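PDB 5BN1: acetylxylan esterase from Geobacillus stearothermophilus, which removes acetyl side groups from the xylose backbone units of xylan and xylo-oligosaccharides, as a serine esterase of the GDSL family that works as a ring-shaped octamer. Local coordinates for residues G20-R23 with P24-E27; T35-V38 with A39-G43; D111-E114 with A115-S119; R118-V121 with L122-K125. The protein carries 1 engineered substitution. All blocks are in the same frame, centred on the assembly; numbering follows the deposited sequence.

Contact 1: G20-R23 with P24-E27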
ATOM      1  N   GLY A  20      11.655   0.482  17.340  1.00 19.34           N
ATOM      2  CA  GLY A  20      11.519  -0.296  16.066  1.00 22.77           C
ATOM      3  C   GLY A  20      12.425  -1.465  15.840  1.00 24.13           C
ATOM      4  O   GLY A  20      12.641  -1.897  14.676  1.00 24.00           O
ATOM      5  N   ARG A  21      12.887  -2.075  16.913  1.00 20.15           N
ATOM      6  CA  ARG A  21      13.686  -3.266  16.856  1.00 20.46           C
ATOM      7  C   ARG A  21      12.944  -4.446  16.229  1.00 22.00           C
ATOM      8  O   ARG A  21      11.736  -4.480  16.193  1.00 22.81           O
ATOM      9  CB  ARG A  21      14.297  -3.578  18.229  1.00 21.77           C
ATOM     10  CG  ARG A  21      13.355  -3.972  19.309  1.00 19.70           C
ATOM     11  CD  ARG A  21      13.023  -5.422  19.249  1.00 21.45           C
ATOM     12  NE  ARG A  21      12.232  -5.780  20.371  1.00 19.41           N
ATOM     13  CZ  ARG A  21      11.934  -7.024  20.703  1.00 23.41           C
ATOM     14  NH1 ARG A  21      12.267  -8.059  19.915  1.00 25.96           N
ATOM     15  NH2 ARG A  21      11.332  -7.265  21.834  1.00 22.23           N
ATOM     16  N   ALA A  22      13.732  -5.368  15.692  1.00 25.05           N
ATOM     17  CA  ALA A  22      13.135  -6.613  15.028  1.00 25.64           C
ATOM     18  C   ALA A  22      12.514  -7.552  16.070  1.00 27.78           C
ATOM     19  O   ALA A  22      13.132  -7.825  17.078  1.00 24.07           O
ATOM     20  CB  ALA A  22      14.240  -7.356  14.324  1.00 29.99           C
ATOM     21  N   ARG A  23      11.293  -7.948  15.795  1.00 29.07           N
ATOM     22  CA  ARG A  23      10.505  -8.827  16.663  1.00 31.47           C
ATOM     23  C   ARG A  23      10.403 -10.217  15.978  1.00 35.26           C
ATOM     24  O   ARG A  23      10.139 -10.310  14.770  1.00 35.21           O
ATOM     25  CB  ARG A  23       9.151  -8.272  16.936  1.00 34.50           C
ATOM     26  CG  ARG A  23       9.244  -6.912  17.626  1.00 29.64           C
ATOM     27  CD  ARG A  23       7.972  -6.645  18.323  1.00 31.31           C
ATOM     28  NE  ARG A  23       7.928  -5.242  18.777  1.00 28.64           N
ATOM     29  CZ  ARG A  23       6.874  -4.698  19.368  1.00 28.85           C
ATOM     30  NH1 ARG A  23       5.766  -5.412  19.588  1.00 29.37           N
ATOM     31  NH2 ARG A  23       6.921  -3.443  19.806  1.00 24.90           N
ATOM     32  N   PRO A  24      10.619 -11.274  16.771  1.00 34.41           N
ATOM     33  CA  PRO A  24      10.897 -11.349  18.188  1.00 31.35           C
ATOM     34  C   PRO A  24      12.356 -11.237  18.601  1.00 31.82           C
ATOM     35  O   PRO A  24      12.671 -10.899  19.757  1.00 30.04           O
ATOM     36  CB  PRO A  24      10.370 -12.777  18.563  1.00 34.42           C
ATOM     37  CG  PRO A  24      10.763 -13.583  17.337  1.00 34.54           C
ATOM     38  CD  PRO A  24      10.333 -12.638  16.207  1.00 37.18           C
ATOM     39  N   GLU A  25      13.255 -11.463  17.639  1.00 29.57           N
ATOM     40  CA  GLU A  25      14.652 -11.806  17.944  1.00 32.57           C
ATOM     41  C   GLU A  25      15.426 -10.573  18.458  1.00 29.82           C
ATOM     42  O   GLU A  25      16.350 -10.684  19.329  1.00 26.01           O
ATOM     43  CB  GLU A  25      15.359 -12.381  16.691  1.00 40.38           C
ATOM     44  CG  GLU A  25      14.476 -13.299  15.814  1.00 51.32           C
ATOM     45  CD  GLU A  25      13.472 -12.586  14.827  1.00 60.19           C
ATOM     46  OE1 GLU A  25      13.437 -11.297  14.640  1.00 53.51           O
ATOM     47  OE2 GLU A  25      12.662 -13.358  14.218  1.00 80.47           O
ATOM     48  N   GLY A  26      15.151  -9.370  17.891  1.00 25.44           N
ATOM     49  CA  GLY A  26      15.915  -8.194  18.373  1.00 23.07           C
ATOM     50  C   GLY A  26      17.457  -8.207  18.273  1.00 22.55           C
ATOM     51  O   GLY A  26      18.207  -7.544  18.954  1.00 20.38           O
ATOM     52  N   GLU A  27      17.964  -8.936  17.212  1.00 23.79           N
ATOM     53  CA  GLU A  27      19.385  -9.117  17.060  0.50 25.08           C
ATOM     54  C   GLU A  27      19.643  -9.565  15.586  1.00 25.54           C
ATOM     55  O   GLU A  27      18.713 -10.055  14.907  1.00 28.30           O
ATOM     56  CB  GLU A  27      19.860 -10.240  18.054  0.50 28.81           C
ATOM     57  CG  GLU A  27      21.353 -10.388  18.315  0.50 32.01           C
ATOM     58  CD  GLU A  27      21.734 -11.618  19.151  0.50 27.96           C
ATOM     59  OE1 GLU A  27      20.922 -12.582  19.257  0.50 33.49           O
ATOM     60  OE2 GLU A  27      22.861 -11.616  19.670  0.50 28.99           O
TER
HETATM   61  O   HOH W   1      10.339  -9.956  21.956  1.00 33.84           O
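Pro24 O is gripped from several sides. Arg21 NH1 donates to it at 2.9 Å, with an N-H...O angle of 137°. Lys59 NZ is a second donor. A water, held at 2.9 Å by Arg21 NH2, gives it a weak further bond. The arginine nitrogen stands above the carbonyl plane of Pro24, while Pro24 O lies close to the guanidinium plane. NH1 also donates to Ala22 O at 3.0 Å, and this bond is straighter, at 160°. Arg21 thus ties two carbonyls of one tight turn. Its chain folds back to do so: CG sits between the backbone N and the carbonyl carbon (chi1 67°), and chi2 bends it again. Arg23 CG lies over one face of the Arg21 guanidinium, 3.8 Å above the plane and toward its rim. Gly26 N closes the turn with a weak bond of 2.7 Å to Ala22 O. A cis peptide before Pro24 helps reverse the chain, and a side chain at Gly26 would crowd Arg21 NH1. Replacing Arg21 by a leucine would probably leave Ala22 O and Pro24 O without their shared donor and let the turn shift. Arg21 NE donates to Gly60 O, and Arg23 NH2 forms a salt bridge with Asp18 at the end of helix 15-18. The turn lies in the loop between helices 15-18 and 37-48, and Gly26 joins Asn58 of strand 55-58 by a backbone hydrogen bond.

Contact 2: T35-V38 with A39-G43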
ATOM      1  N   THR A  35      16.416   2.065  16.077  1.00 16.45           N
ATOM      2  CA  THR A  35      17.049   3.326  15.688  1.00 17.07           C
ATOM      3  C   THR A  35      17.294   4.333  16.765  1.00 18.37           C
ATOM      4  O   THR A  35      17.293   5.552  16.526  1.00 24.28           O
ATOM      5  CB  THR A  35      16.196   4.027  14.577  1.00 18.39           C
ATOM      6  OG1 THR A  35      14.854   4.177  15.037  1.00 22.16           O
ATOM      7  CG2 THR A  35      16.212   3.099  13.343  1.00 26.49           C
ATOM      8  N   GLY A  36      17.565   3.899  17.999  1.00 14.56           N
ATOM      9  CA  GLY A  36      17.742   4.795  19.127  1.00 14.12           C
ATOM     10  C   GLY A  36      18.992   4.357  19.891  1.00 14.06           C
ATOM     11  O   GLY A  36      20.035   3.915  19.395  1.00 13.52           O
ATOM     12  N   TYR A  37      18.879   4.588  21.206  1.00 13.14           N
ATOM     13  CA  TYR A  37      20.109   4.592  22.034  1.00 13.40           C
ATOM     14  C   TYR A  37      20.787   3.197  22.023  1.00 12.15           C
ATOM     15  O   TYR A  37      22.001   3.191  22.107  1.00 12.59           O
ATOM     16  CB  TYR A  37      19.907   5.057  23.502  1.00 13.02           C
ATOM     17  CG  TYR A  37      19.255   4.085  24.461  1.00 12.35           C
ATOM     18  CD1 TYR A  37      17.875   3.899  24.554  1.00 12.53           C
ATOM     19  CD2 TYR A  37      20.059   3.206  25.205  1.00 13.15           C
ATOM     20  CE1 TYR A  37      17.280   2.943  25.384  1.00 12.78           C
ATOM     21  CE2 TYR A  37      19.458   2.271  26.026  1.00 13.81           C
ATOM     22  CZ  TYR A  37      18.126   2.123  26.112  1.00 15.30           C
ATOM     23  OH  TYR A  37      17.505   1.125  26.918  1.00 15.25           O
ATOM     24  N   VAL A  38      20.039   2.110  21.949  1.00 12.13           N
ATOM     25  CA  VAL A  38      20.672   0.791  21.884  1.00 12.05           C
ATOM     26  C   VAL A  38      21.616   0.687  20.657  1.00 12.30           C
ATOM     27  O   VAL A  38      22.752   0.372  20.771  1.00 14.71           O
ATOM     28  CB  VAL A  38      19.652  -0.302  21.920  1.00 12.41           C
ATOM     29  CG1 VAL A  38      20.288  -1.694  21.709  1.00 14.04           C
ATOM     30  CG2 VAL A  38      18.886  -0.294  23.260  1.00 12.77           C
ATOM     31  N   ALA A  39      21.068   1.089  19.526  1.00 12.11           N
ATOM     32  CA  ALA A  39      21.882   1.035  18.347  1.00 12.98           C
ATOM     33  C   ALA A  39      23.060   1.950  18.462  1.00 13.54           C
ATOM     34  O   ALA A  39      24.143   1.620  17.915  1.00 14.03           O
ATOM     35  CB  ALA A  39      21.046   1.382  17.119  1.00 12.85           C
ATOM     36  N   TYR A  40      22.880   3.139  19.002  1.00 12.03           N
ATOM     37  CA  TYR A  40      23.950   4.088  19.134  1.00 12.86           C
ATOM     38  C   TYR A  40      25.079   3.587  20.043  1.00 12.23           C
ATOM     39  O   TYR A  40      26.262   3.773  19.795  1.00 13.45           O
ATOM     40  CB  TYR A  40      23.492   5.468  19.563  1.00 12.18           C
ATOM     41  CG  TYR A  40      22.482   6.161  18.695  1.00 14.20           C
ATOM     42  CD1 TYR A  40      22.265   5.735  17.431  1.00 14.27           C
ATOM     43  CD2 TYR A  40      21.879   7.254  19.130  1.00 15.57           C
ATOM     44  CE1 TYR A  40      21.279   6.368  16.631  1.00 16.45           C
ATOM     45  CE2 TYR A  40      20.875   7.902  18.378  1.00 15.96           C
ATOM     46  CZ  TYR A  40      20.625   7.462  17.154  1.00 17.46           C
ATOM     47  OH  TYR A  40      19.674   8.127  16.320  1.00 18.85           O
ATOM     48  N   VAL A  41      24.665   2.942  21.156  1.00 14.05           N
ATOM     49  CA  VAL A  41      25.633   2.318  22.021  1.00 14.22           C
ATOM     50  C   VAL A  41      26.456   1.280  21.262  1.00 14.39           C
ATOM     51  O   VAL A  41      27.693   1.284  21.370  1.00 14.58           O
ATOM     52  CB  VAL A  41      24.885   1.715  23.264  1.00 14.11           C
ATOM     53  CG1 VAL A  41      25.787   0.689  23.956  1.00 14.93           C
ATOM     54  CG2 VAL A  41      24.354   2.782  24.234  1.00 14.51           C
ATOM     55  N   VAL A  42      25.799   0.405  20.543  1.00 14.55           N
ATOM     56  CA  VAL A  42      26.473  -0.679  19.822  1.00 15.60           C
ATOM     57  C   VAL A  42      27.379  -0.061  18.761  1.00 15.25           C
ATOM     58  O   VAL A  42      28.548  -0.405  18.619  1.00 18.35           O
ATOM     59  CB  VAL A  42      25.533  -1.663  19.266  1.00 17.34           C
ATOM     60  CG1 VAL A  42      26.266  -2.718  18.396  1.00 22.58           C
ATOM     61  CG2 VAL A  42      24.752  -2.302  20.419  1.00 19.74           C
ATOM     62  N   GLY A  43      26.858   0.955  18.078  1.00 14.05           N
ATOM     63  CA  GLY A  43      27.700   1.532  17.059  1.00 15.46           C
ATOM     64  C   GLY A  43      28.858   2.264  17.524  1.00 14.31           C
ATOM     65  O   GLY A  43      29.955   2.243  16.862  1.00 16.08           O
TER
HETATM   66  O   HOH W   2      17.146   8.255  17.407  1.00 27.67           O
HETATM   67  O   HOH W   3      18.696   7.001  14.270  1.00 28.56           O
HETATM   68  O   HOH W   4      18.042   1.302  19.142  1.00 15.64           O
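Tyr40 has CG beside its backbone N and anti to the carbonyl carbon (chi1 -58°), which lays the ring back over the start of its own helix. Gly36 O sits over one ring face, 3.4 Å above the plane and offset toward the rim. The same oxygen accepts from Tyr40 N at 3.0 Å, a nearly straight bond of 163°. One residue therefore meets Gly36 O with both its amide and its ring. At the far end of the ring, two waters link the hydroxyl to Thr35 O. One lies 2.8 Å from Tyr40 OH; the other donates to Thr35 O at 3.0 Å.

Beside it, the helix is held by backbone bonds and methyl contacts. Val41 N donates to Tyr37 O at 2.8 Å. Val41 CG2 comes to the edge of the Tyr37 ring, 4.4 Å from CD2, in loose apolar contact. Val38 CG2 lies over one face of the Tyr37 ring, toward its rim. Tyr37 OH bonds to Thr17 OG1 on helix 15-18, the helix that begins with the inferred nucleophile Ser15. A further water accepts from both Gly36 N and Ala39 N, serving amides of the helix's first turn.

Tyr40 also packs on helix 197-211, and its ring meets Tyr40 of a neighbouring subunit, with planes at about 60°. Val38 and Val42 face strand 55-58. This is the N-terminal turn of an alpha-helix, with Gly36 as N-cap, in a helix that flanks the parallel sheet of the SGNH hydrolase fold.

Contact 3: D111-E114 with A115-S119. With IMD (imidazole), chain F.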
ATOM      1  N   ASP A 111       4.238   0.919  44.863  1.00 13.26           N
ATOM      2  CA  ASP A 111       4.387  -0.389  45.476  1.00 13.30           C
ATOM      3  C   ASP A 111       4.540  -1.553  44.552  1.00 12.87           C
ATOM      4  O   ASP A 111       5.407  -2.397  44.738  1.00 13.86           O
ATOM      5  CB  ASP A 111       3.220  -0.673  46.472  1.00 14.98           C
ATOM      6  CG  ASP A 111       1.858  -0.709  45.854  1.00 18.55           C
ATOM      7  OD1 ASP A 111       1.557   0.016  44.872  1.00 15.91           O
ATOM      8  OD2 ASP A 111       1.018  -1.516  46.291  1.00 22.49           O
ATOM      9  N   GLU A 112       3.750  -1.611  43.457  1.00 11.83           N
ATOM     10  CA  GLU A 112       3.900  -2.614  42.447  1.00 12.70           C
ATOM     11  C   GLU A 112       5.229  -2.452  41.699  1.00 12.85           C
ATOM     12  O   GLU A 112       5.858  -3.439  41.462  1.00 12.45           O
ATOM     13  CB  GLU A 112       2.720  -2.622  41.468  1.00 13.64           C
ATOM     14  CG  GLU A 112       2.788  -3.710  40.483  1.00 13.17           C
ATOM     15  CD  GLU A 112       1.632  -3.786  39.459  1.00 15.19           C
ATOM     16  OE1 GLU A 112       0.736  -2.931  39.523  1.00 17.36           O
ATOM     17  OE2 GLU A 112       1.711  -4.662  38.602  1.00 17.06           O
ATOM     18  N   TYR A 113       5.575  -1.238  41.420  1.00 12.63           N
ATOM     19  CA  TYR A 113       6.835  -0.972  40.702  1.00 12.28           C
ATOM     20  C   TYR A 113       8.071  -1.459  41.474  1.00 12.93           C
ATOM     21  O   TYR A 113       8.845  -2.254  40.915  1.00 13.34           O
ATOM     22  CB  TYR A 113       6.931   0.503  40.361  1.00 12.13           C
ATOM     23  CG  TYR A 113       8.148   0.870  39.571  1.00 12.73           C
ATOM     24  CD1 TYR A 113       8.173   0.690  38.211  1.00 13.13           C
ATOM     25  CD2 TYR A 113       9.203   1.468  40.199  1.00 13.53           C
ATOM     26  CE1 TYR A 113       9.271   1.035  37.475  1.00 12.28           C
ATOM     27  CE2 TYR A 113      10.356   1.885  39.468  1.00 13.77           C
ATOM     28  CZ  TYR A 113      10.338   1.635  38.084  1.00 13.24           C
ATOM     29  OH  TYR A 113      11.478   2.046  37.407  1.00 14.07           O
ATOM     30  N   GLU A 114       8.135  -1.032  42.701  1.00 11.66           N
ATOM     31  CA  GLU A 114       9.285  -1.424  43.520  1.00 12.93           C
ATOM     32  C   GLU A 114       9.307  -2.907  43.691  1.00 13.49           C
ATOM     33  O   GLU A 114      10.368  -3.554  43.602  1.00 13.23           O
ATOM     34  CB  GLU A 114       9.294  -0.687  44.884  1.00 13.04           C
ATOM     35  CG  GLU A 114      10.558  -0.915  45.735  1.00 15.17           C
ATOM     36  CD  GLU A 114      10.511  -2.122  46.652  1.00 15.57           C
ATOM     37  OE1 GLU A 114       9.510  -2.826  46.754  1.00 15.11           O
ATOM     38  OE2 GLU A 114      11.654  -2.337  47.222  1.00 17.54           O
ATOM     39  N   ALA A 115       8.175  -3.529  44.056  1.00 11.75           N
ATOM     40  CA  ALA A 115       8.268  -4.958  44.304  1.00 13.09           C
ATOM     41  C   ALA A 115       8.552  -5.786  43.152  1.00 13.70           C
ATOM     42  O   ALA A 115       9.341  -6.742  43.221  1.00 15.46           O
ATOM     43  CB  ALA A 115       6.959  -5.411  44.881  1.00 15.40           C
ATOM     44  N   THR A 116       8.007  -5.399  41.943  1.00 13.53           N
ATOM     45  CA  THR A 116       8.211  -6.180  40.769  1.00 12.59           C
ATOM     46  C   THR A 116       9.677  -5.963  40.241  1.00 12.68           C
ATOM     47  O   THR A 116      10.330  -6.938  39.914  1.00 14.53           O
ATOM     48  CB  THR A 116       7.183  -5.796  39.679  1.00 12.72           C
ATOM     49  OG1 THR A 116       5.833  -5.978  40.181  1.00 15.81           O
ATOM     50  CG2 THR A 116       7.366  -6.612  38.429  1.00 13.69           C
ATOM     51  N   LEU A 117      10.137  -4.735  40.215  1.00 13.04           N
ATOM     52  CA  LEU A 117      11.468  -4.464  39.684  1.00 13.25           C
ATOM     53  C   LEU A 117      12.497  -5.188  40.568  1.00 15.49           C
ATOM     54  O   LEU A 117      13.402  -5.825  40.061  1.00 16.14           O
ATOM     55  CB  LEU A 117      11.763  -2.999  39.601  1.00 14.69           C
ATOM     56  CG  LEU A 117      13.146  -2.610  38.988  1.00 15.60           C
ATOM     57  CD1 LEU A 117      13.347  -3.212  37.604  1.00 16.90           C
ATOM     58  CD2 LEU A 117      13.291  -1.119  38.962  1.00 17.53           C
ATOM     59  N   ARG A 118      12.268  -5.030  41.856  1.00 15.38           N
ATOM     60  CA  ARG A 118      13.179  -5.651  42.842  1.00 16.58           C
ATOM     61  C   ARG A 118      13.204  -7.131  42.607  1.00 15.15           C
ATOM     62  O   ARG A 118      14.296  -7.752  42.625  1.00 16.47           O
ATOM     63  CB  ARG A 118      12.786  -5.261  44.277  1.00 17.46           C
ATOM     64  CG  ARG A 118      13.636  -5.971  45.339  1.00 20.78           C
ATOM     65  CD  ARG A 118      13.244  -5.347  46.649  1.00 24.28           C
ATOM     66  NE  ARG A 118      13.950  -6.047  47.712  1.00 24.75           N
ATOM     67  CZ  ARG A 118      13.497  -7.152  48.234  1.00 23.04           C
ATOM     68  NH1 ARG A 118      12.388  -7.790  47.939  1.00 25.11           N
ATOM     69  NH2 ARG A 118      14.243  -7.682  49.237  1.00 33.44           N
ATOM     70  N   SER A 119      12.056  -7.783  42.473  1.00 15.79           N
ATOM     71  CA  SER A 119      12.020  -9.171  42.267  1.00 16.62           C
ATOM     72  C   SER A 119      12.672  -9.646  41.006  1.00 17.94           C
ATOM     73  O   SER A 119      13.410 -10.674  40.965  1.00 19.42           O
ATOM     74  CB  SER A 119      10.592  -9.678  42.249  1.00 21.07           C
ATOM     75  OG  SER A 119      10.507 -11.048  41.993  1.00 30.62           O
TER
HETATM   76  N1  IMD F 304      15.157  -0.018  48.585  1.00 27.80           N
HETATM   77  C2  IMD F 304      14.380  -1.020  47.881  1.00 23.82           C
HETATM   78  N3  IMD F 304      13.285  -0.398  47.707  1.00 25.64           N
HETATM   79  C4  IMD F 304      13.125   0.722  48.505  1.00 35.00           C
HETATM   80  C5  IMD F 304      14.400   1.072  49.006  1.00 34.78           C
HETATM   81  O   HOH W   5       3.849  -6.325  38.341  1.00 18.06           O
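Thr116 OG1 donates to Glu112 O at 2.8 Å, and Thr116 N donates to the same oxygen at 2.9 Å. The two donors come from opposite faces of the carbonyl plane. OG1 lies beside its own backbone N (chi1 -58°), which turns the hydroxyl back along the helix. A water donates to Thr116 OG1 and to Glu112 OE2, each at 2.7 Å, and bridges these neighbouring side chains. Glu112 OE1 has a charged mate in Arg67 on helix 66-78. The polar end of Tyr113 is also satisfied, since its OH bonds to Ile89 O. Its side chain runs alongside Leu117, with Tyr113 CZ 4.1 Å from Leu117 CD2, on the side facing helix 146-165.

Glu114 curls at chi2 (-88°) toward the following turn. Its OE2 accepts a weak bond of 2.6 Å from N3 of an imidazole, probably from the crystallisation liquor. OE2 also lies 3.5 Å from Arg118 CD. Arg118 NE is 4.4 Å from OE2, beyond a salt bridge, and the oxygen stands well out of the guanidinium plane. NE pairs instead with Glu164. A lysine in place of Glu114 would probably leave the imidazole without its acceptor and set two positive charges near each other. The chemistry implies a helix tied by salt bridges to helices 66-78 and 146-165, through Glu112 and Arg118, while the charge of Glu114 may steady Arg118 from a distance.

Contact 4: R118-V121 with L122-K125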
ATOM      1  N   ARG A 118      12.268  -5.030  41.856  1.00 15.38           N
ATOM      2  CA  ARG A 118      13.179  -5.651  42.842  1.00 16.58           C
ATOM      3  C   ARG A 118      13.204  -7.131  42.607  1.00 15.15           C
ATOM      4  O   ARG A 118      14.296  -7.752  42.625  1.00 16.47           O
ATOM      5  CB  ARG A 118      12.786  -5.261  44.277  1.00 17.46           C
ATOM      6  CG  ARG A 118      13.636  -5.971  45.339  1.00 20.78           C
ATOM      7  CD  ARG A 118      13.244  -5.347  46.649  1.00 24.28           C
ATOM      8  NE  ARG A 118      13.950  -6.047  47.712  1.00 24.75           N
ATOM      9  CZ  ARG A 118      13.497  -7.152  48.234  1.00 23.04           C
ATOM     10  NH1 ARG A 118      12.388  -7.790  47.939  1.00 25.11           N
ATOM     11  NH2 ARG A 118      14.243  -7.682  49.237  1.00 33.44           N
ATOM     12  N   SER A 119      12.056  -7.783  42.473  1.00 15.79           N
ATOM     13  CA  SER A 119      12.020  -9.171  42.267  1.00 16.62           C
ATOM     14  C   SER A 119      12.672  -9.646  41.006  1.00 17.94           C
ATOM     15  O   SER A 119      13.410 -10.674  40.965  1.00 19.42           O
ATOM     16  CB  SER A 119      10.592  -9.678  42.249  1.00 21.07           C
ATOM     17  OG  SER A 119      10.507 -11.048  41.993  1.00 30.62           O
ATOM     18  N   LEU A 120      12.507  -8.895  39.923  1.00 15.55           N
ATOM     19  CA  LEU A 120      13.142  -9.232  38.673  1.00 17.19           C
ATOM     20  C   LEU A 120      14.682  -9.151  38.856  1.00 15.81           C
ATOM     21  O   LEU A 120      15.380  -9.989  38.270  1.00 18.10           O
ATOM     22  CB  LEU A 120      12.674  -8.268  37.534  1.00 17.07           C
ATOM     23  CG  LEU A 120      11.256  -8.603  37.126  1.00 16.02           C
ATOM     24  CD1 LEU A 120      10.809  -7.520  36.113  1.00 18.95           C
ATOM     25  CD2 LEU A 120      10.958  -9.924  36.529  1.00 18.36           C
ATOM     26  N   VAL A 121      15.186  -8.156  39.490  1.00 15.68           N
ATOM     27  CA  VAL A 121      16.631  -7.958  39.656  1.00 16.23           C
ATOM     28  C   VAL A 121      17.183  -9.095  40.493  1.00 19.18           C
ATOM     29  O   VAL A 121      18.169  -9.704  40.153  1.00 18.53           O
ATOM     30  CB  VAL A 121      16.998  -6.646  40.190  1.00 17.36           C
ATOM     31  CG1 VAL A 121      18.454  -6.525  40.463  1.00 19.21           C
ATOM     32  CG2 VAL A 121      16.565  -5.519  39.188  1.00 16.56           C
ATOM     33  N   LEU A 122      16.484  -9.393  41.599  1.00 17.65           N
ATOM     34  CA  LEU A 122      17.037 -10.476  42.444  1.00 17.87           C
ATOM     35  C   LEU A 122      16.963 -11.781  41.826  1.00 17.35           C
ATOM     36  O   LEU A 122      17.918 -12.628  42.098  1.00 21.57           O
ATOM     37  CB  LEU A 122      16.213 -10.459  43.810  1.00 18.28           C
ATOM     38  CG  LEU A 122      16.382  -9.327  44.731  1.00 20.54           C
ATOM     39  CD1 LEU A 122      15.350  -9.380  45.911  1.00 21.39           C
ATOM     40  CD2 LEU A 122      17.820  -9.228  45.228  1.00 24.21           C
ATOM     41  N   GLU A 123      15.978 -12.114  41.032  1.00 18.97           N
ATOM     42  CA  GLU A 123      15.844 -13.391  40.335  1.00 20.82           C
ATOM     43  C   GLU A 123      16.966 -13.521  39.270  1.00 25.38           C
ATOM     44  O   GLU A 123      17.483 -14.613  38.969  1.00 23.52           O
ATOM     45  CB  GLU A 123      14.446 -13.509  39.650  1.00 24.86           C
ATOM     46  CG  GLU A 123      14.276 -14.628  38.640  1.00 35.13           C
ATOM     47  CD  GLU A 123      13.010 -14.535  37.772  1.00 45.72           C
ATOM     48  OE1 GLU A 123      12.082 -13.686  38.040  1.00 41.19           O
ATOM     49  OE2 GLU A 123      12.980 -15.344  36.813  1.00 49.70           O
ATOM     50  N   THR A 124      17.234 -12.402  38.611  1.00 20.93           N
ATOM     51  CA  THR A 124      18.138 -12.411  37.495  1.00 19.99           C
ATOM     52  C   THR A 124      19.633 -12.396  37.921  1.00 21.66           C
ATOM     53  O   THR A 124      20.476 -13.027  37.272  1.00 21.85           O
ATOM     54  CB  THR A 124      17.816 -11.152  36.576  1.00 18.71           C
ATOM     55  OG1 THR A 124      16.429 -11.296  36.210  1.00 19.35           O
ATOM     56  CG2 THR A 124      18.726 -11.201  35.336  1.00 21.29           C
ATOM     57  N   LYS A 125      19.955 -11.698  38.971  1.00 19.81           N
ATOM     58  CA  LYS A 125      21.306 -11.443  39.385  1.00 21.83           C
ATOM     59  C   LYS A 125      22.169 -12.760  39.445  1.00 24.46           C
ATOM     60  O   LYS A 125      23.269 -12.791  38.891  1.00 23.49           O
ATOM     61  CB  LYS A 125      21.338 -10.703  40.666  1.00 23.05           C
ATOM     62  CG  LYS A 125      22.680 -10.562  41.259  1.00 29.34           C
ATOM     63  CD  LYS A 125      22.674  -9.736  42.468  1.00 35.37           C
ATOM     64  CE  LYS A 125      24.133  -9.549  42.888  1.00 40.55           C
ATOM     65  NZ  LYS A 125      24.091  -8.990  44.212  1.00 38.84           N
TER
HETATM   66  O   HOH W   6      10.746 -12.165  39.504  1.00 45.10           O
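The C-terminal turns of helix 110-124 carry this contact, and a leucine methyl covers an arginine there. Leu122 CD1 sits over the centre of one face of the Arg118 guanidinium, 3.7 Å from CZ. The two side chains cross obliquely. Leu122 CG lies beside its own backbone N (chi1 -69°), which swings CD1 back over the preceding turn. Arg118 runs extended from CG to NE, and a turn at chi4 (-84°) sets its flat group broadside to the methyl. This apolar packing leaves the N-H groups to other partners, NE pairing with Glu164.

Helix 110-124 packs between helices 66-78 and 146-165 on one side of the parallel sheet of this SGNH-type fold. Val121 points to strand 130-134, where it touches Ile131 and Leu133. Leu120 lies against Val66 and Trp73.

Near the helix end, Thr124 OG1 donates to Leu120 O at 2.7 Å. Thr124 N reaches the same oxygen at 3.1 Å, so one carbonyl takes two donors from one residue. Trp73 NE1 is a further partner of the threonine hydroxyl and links it to helix 66-78. Val121 O accepts from Lys125 N at 2.9 Å and, weakly, from Thr124 N. On the exposed side, a water joins Ser119 OG, 2.7 Å away, to Glu123 OE1, to which it donates at 2.5 Å. Lys125 stretches out to bond Thr165 O through NZ.

How the contacts relate
Contact 2 is the most buried of the four. Its Tyr40 ring meets the same ring of a neighbouring subunit, while contact 1 reaches another subunit through Glu27. Contact 1 is a partly buried loop turn held by an arginine and main-chain carbonyls. Both reach strand 55-58. Contacts 3 and 4 share Arg118 and Ser119 and belong to one helix, 110-124, across the chain's centre from contact 2. Both are partly buried, with Tyr113, Leu117, Leu120 and Val121 inward and charged residues toward the surface. In each, a threonine doubles up on a carbonyl one turn back. Around Arg118, contact 3 adds a nearby charge and contact 4 a methyl over the guanidinium face.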